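Local structure of protein SCO1, mitochondrial (Saccharomyces cerevisiae, 2B7K) at residues A[81-92]-A[106-117]. The protein is a mitochondrial inner-membrane copper chaperone, required for accumulation of cytochrome c oxidase subunits 1 and 2 and thought to act in mitochondrial copper transport or copper insertion into that enzyme. Numbering follows the deposited sequence.
Sequences PLFITCDPARDS and SILGLTGTFDEV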
# COMPACT_ATOMS: atom_id res chain seq x y z
N PRO A 81 4.91 3.55 -1.65
CA PRO A 81 4.40 2.29 -1.11
C PRO A 81 4.01 2.42 0.35
O PRO A 81 4.78 2.92 1.17
CB PRO A 81 5.56 1.33 -1.33
CG PRO A 81 6.75 2.21 -1.15
CD PRO A 81 6.37 3.52 -1.80
N LEU A 82 2.80 1.96 0.67
CA LEU A 82 2.28 2.06 2.02
C LEU A 82 1.78 0.71 2.53
O LEU A 82 1.05 0.02 1.83
CB LEU A 82 1.12 3.06 2.06
CG LEU A 82 1.44 4.46 1.54
CD1 LEU A 82 0.16 5.27 1.37
CD2 LEU A 82 2.40 5.14 2.51
N PHE A 83 2.20 0.35 3.74
CA PHE A 83 1.77 -0.88 4.38
C PHE A 83 0.86 -0.47 5.53
O PHE A 83 1.32 0.13 6.50
CB PHE A 83 2.96 -1.67 4.93
CG PHE A 83 2.56 -2.93 5.67
CD1 PHE A 83 2.88 -3.09 7.01
CD2 PHE A 83 1.88 -3.95 5.02
CE1 PHE A 83 2.52 -4.27 7.70
CE2 PHE A 83 1.51 -5.12 5.69
CZ PHE A 83 1.84 -5.28 7.03
N ILE A 84 -0.43 -0.76 5.42
CA ILE A 84 -1.36 -0.38 6.47
C ILE A 84 -1.74 -1.62 7.27
O ILE A 84 -2.23 -2.61 6.71
CB ILE A 84 -2.64 0.25 5.89
CG1 ILE A 84 -2.28 1.48 5.05
CG2 ILE A 84 -3.57 0.68 7.03
CD1 ILE A 84 -3.48 2.23 4.50
N THR A 85 -1.53 -1.57 8.58
CA THR A 85 -1.86 -2.72 9.41
C THR A 85 -3.35 -2.79 9.70
O THR A 85 -4.04 -1.77 9.76
CB THR A 85 -1.11 -2.68 10.76
OG1 THR A 85 -1.39 -3.89 11.50
CG2 THR A 85 -1.55 -1.48 11.60
N CYS A 86 -3.80 -4.05 9.80
CA CYS A 86 -5.18 -4.33 10.18
C CYS A 86 -5.26 -4.86 11.61
O CYS A 86 -6.28 -5.31 12.06
CB CYS A 86 -5.80 -5.36 9.22
SG CYS A 86 -5.97 -4.77 7.52
N ASP A 87 -4.13 -4.78 12.28
CA ASP A 87 -4.03 -5.29 13.66
C ASP A 87 -3.42 -4.20 14.55
O ASP A 87 -2.28 -4.31 15.00
CB ASP A 87 -3.18 -6.56 13.69
CG ASP A 87 -3.05 -7.14 15.10
OD1 ASP A 87 -3.84 -6.76 15.98
OD2 ASP A 87 -2.16 -7.99 15.32
N PRO A 88 -4.18 -3.13 14.81
CA PRO A 88 -3.74 -2.00 15.64
C PRO A 88 -3.38 -2.38 17.08
O PRO A 88 -2.68 -1.62 17.76
CB PRO A 88 -4.93 -1.05 15.57
CG PRO A 88 -6.09 -1.97 15.41
CD PRO A 88 -5.58 -2.94 14.39
N ALA A 89 -3.84 -3.53 17.53
CA ALA A 89 -3.56 -3.98 18.89
C ALA A 89 -2.09 -4.30 19.11
O ALA A 89 -1.53 -3.98 20.16
CB ALA A 89 -4.41 -5.20 19.23
N ARG A 90 -1.46 -4.91 18.11
CA ARG A 90 -0.06 -5.30 18.21
C ARG A 90 0.91 -4.53 17.32
O ARG A 90 2.08 -4.37 17.67
CB ARG A 90 0.08 -6.80 17.89
CG ARG A 90 -0.57 -7.72 18.90
CD ARG A 90 -0.38 -9.20 18.54
NE ARG A 90 -1.10 -9.56 17.33
CZ ARG A 90 -1.11 -10.78 16.79
NH1 ARG A 90 -1.81 -11.02 15.69
NH2 ARG A 90 -0.44 -11.77 17.36
N ASP A 91 0.44 -4.06 16.17
CA ASP A 91 1.30 -3.35 15.23
C ASP A 91 1.49 -1.87 15.50
O ASP A 91 0.96 -1.01 14.80
CB ASP A 91 0.80 -3.57 13.80
CG ASP A 91 1.09 -4.97 13.29
OD1 ASP A 91 1.63 -5.79 14.06
OD2 ASP A 91 0.79 -5.25 12.11
N SER A 92 2.27 -1.59 16.54
CA SER A 92 2.60 -0.24 16.95
C SER A 92 3.67 0.28 15.99
O SER A 92 4.22 -0.49 15.18
CB SER A 92 3.18 -0.25 18.36
OG SER A 92 4.40 -0.96 18.35
N SER A 106 11.65 1.62 1.02
CA SER A 106 10.69 2.66 0.65
C SER A 106 9.30 2.44 1.23
O SER A 106 8.50 3.37 1.30
CB SER A 106 10.59 2.77 -0.87
OG SER A 106 11.75 3.37 -1.41
N ILE A 107 9.02 1.21 1.63
CA ILE A 107 7.71 0.89 2.19
C ILE A 107 7.52 1.60 3.52
O ILE A 107 8.34 1.49 4.43
CB ILE A 107 7.55 -0.64 2.37
CG1 ILE A 107 7.72 -1.35 1.02
CG2 ILE A 107 6.17 -0.95 2.94
CD1 ILE A 107 7.84 -2.86 1.14
N LEU A 108 6.43 2.34 3.64
CA LEU A 108 6.15 3.07 4.87
C LEU A 108 4.98 2.43 5.59
O LEU A 108 3.89 2.29 5.01
CB LEU A 108 5.82 4.53 4.57
CG LEU A 108 5.54 5.45 5.76
CD1 LEU A 108 6.79 5.60 6.62
CD2 LEU A 108 5.07 6.80 5.25
N GLY A 109 5.19 2.06 6.84
CA GLY A 109 4.13 1.44 7.62
C GLY A 109 3.22 2.47 8.25
O GLY A 109 3.70 3.49 8.77
N LEU A 110 1.91 2.23 8.18
CA LEU A 110 0.93 3.14 8.77
C LEU A 110 0.10 2.39 9.80
O LEU A 110 -0.26 1.23 9.59
CB LEU A 110 -0.03 3.70 7.71
CG LEU A 110 0.53 4.44 6.50
CD1 LEU A 110 -0.63 5.03 5.69
CD2 LEU A 110 1.48 5.55 6.96
N THR A 111 -0.21 3.05 10.90
CA THR A 111 -1.02 2.44 11.94
C THR A 111 -1.77 3.54 12.67
O THR A 111 -1.74 4.69 12.26
CB THR A 111 -0.15 1.64 12.94
OG1 THR A 111 -1.00 0.98 13.89
CG2 THR A 111 0.81 2.56 13.67
N GLY A 112 -2.46 3.17 13.74
CA GLY A 112 -3.21 4.17 14.48
C GLY A 112 -4.06 3.51 15.55
O GLY A 112 -3.78 2.38 15.95
N THR A 113 -5.08 4.21 16.01
CA THR A 113 -5.97 3.66 17.03
C THR A 113 -6.90 2.67 16.34
O THR A 113 -6.97 2.63 15.11
CB THR A 113 -6.81 4.75 17.67
OG1 THR A 113 -7.56 5.42 16.66
CG2 THR A 113 -5.92 5.76 18.39
N PHE A 114 -7.62 1.87 17.13
CA PHE A 114 -8.56 0.92 16.56
C PHE A 114 -9.54 1.64 15.64
O PHE A 114 -9.81 1.19 14.53
CB PHE A 114 -9.35 0.21 17.66
CG PHE A 114 -8.68 -1.00 18.22
CD1 PHE A 114 -9.39 -2.19 18.38
CD2 PHE A 114 -7.34 -0.96 18.60
CE1 PHE A 114 -8.77 -3.31 18.92
CE2 PHE A 114 -6.72 -2.08 19.14
CZ PHE A 114 -7.44 -3.26 19.30
N ASP A 115 -10.07 2.76 16.12
CA ASP A 115 -11.03 3.53 15.34
C ASP A 115 -10.47 4.05 14.02
O ASP A 115 -11.14 3.97 12.98
CB ASP A 115 -11.56 4.71 16.17
CG ASP A 115 -12.56 4.27 17.23
OD1 ASP A 115 -13.03 5.12 18.00
OD2 ASP A 115 -12.88 3.06 17.28
N GLU A 116 -9.26 4.57 14.04
CA GLU A 116 -8.64 5.08 12.83
C GLU A 116 -8.37 3.96 11.82
O GLU A 116 -8.62 4.11 10.63
CB GLU A 116 -7.32 5.80 13.15
CG GLU A 116 -7.48 7.02 14.05
CD GLU A 116 -6.14 7.64 14.43
OE1 GLU A 116 -5.19 6.87 14.70
OE2 GLU A 116 -6.04 8.89 14.48
N VAL A 117 -7.86 2.84 12.32
CA VAL A 117 -7.55 1.70 11.45
C VAL A 117 -8.84 1.09 10.89
O VAL A 117 -8.91 0.77 9.70
CB VAL A 117 -6.75 0.62 12.21
CG1 VAL A 117 -6.58 -0.61 11.34
CG2 VAL A 117 -5.39 1.18 12.60
O HOH W 1 6.27 5.36 1.04
O HOH W 2 -3.43 1.19 18.20
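P88 sets CG over one face of the F114 ring, offset toward the rim and 3.9 Å from the centroid in a CH-pi contact, and the two side chains cross at about a right angle. On the same proline, CB meets V117 CG2 at 3.7 Å, while A89 CB approaches F114 CZ obliquely. A water accompanies this junction, donating to both P88 O and G112 O. Further back, strands 81-85 and 108-111 pair in parallel as the two strands of a beta-alpha-beta unit, connected by helix 93-100, inside the mixed sheet of the thioredoxin-like domain of SCO1. F83 sits opposite G109, its N giving a nearly straight bond to L108 O (171°) and its O receiving L110 N at 2.8 Å. On one sheet face L82 and L108 run side by side, and I84 CG1 rests on L110 CD1 at 4.0 Å. The opposite face carries F83, whose CB touches I107 CG2; with CG anti to the backbone N (chi1 177°), its ring turns away from 106-117 and comes near C57, probably a copper ligand. Where the strands end, T85 and T111 lie alongside each other, CG2 of T85 3.4 Å from OG1 of T111, which donates to D91 O. T85 OG1 accepts from D87 N in an ST turn and donates to D91 OD2 at 2.6 Å; S51 binds the other carboxylate oxygen. A valine in place of T85 would probably leave D87 N without its acceptor and D91 held less firmly. T85 O, buried against V117 CG1, has no polar partner.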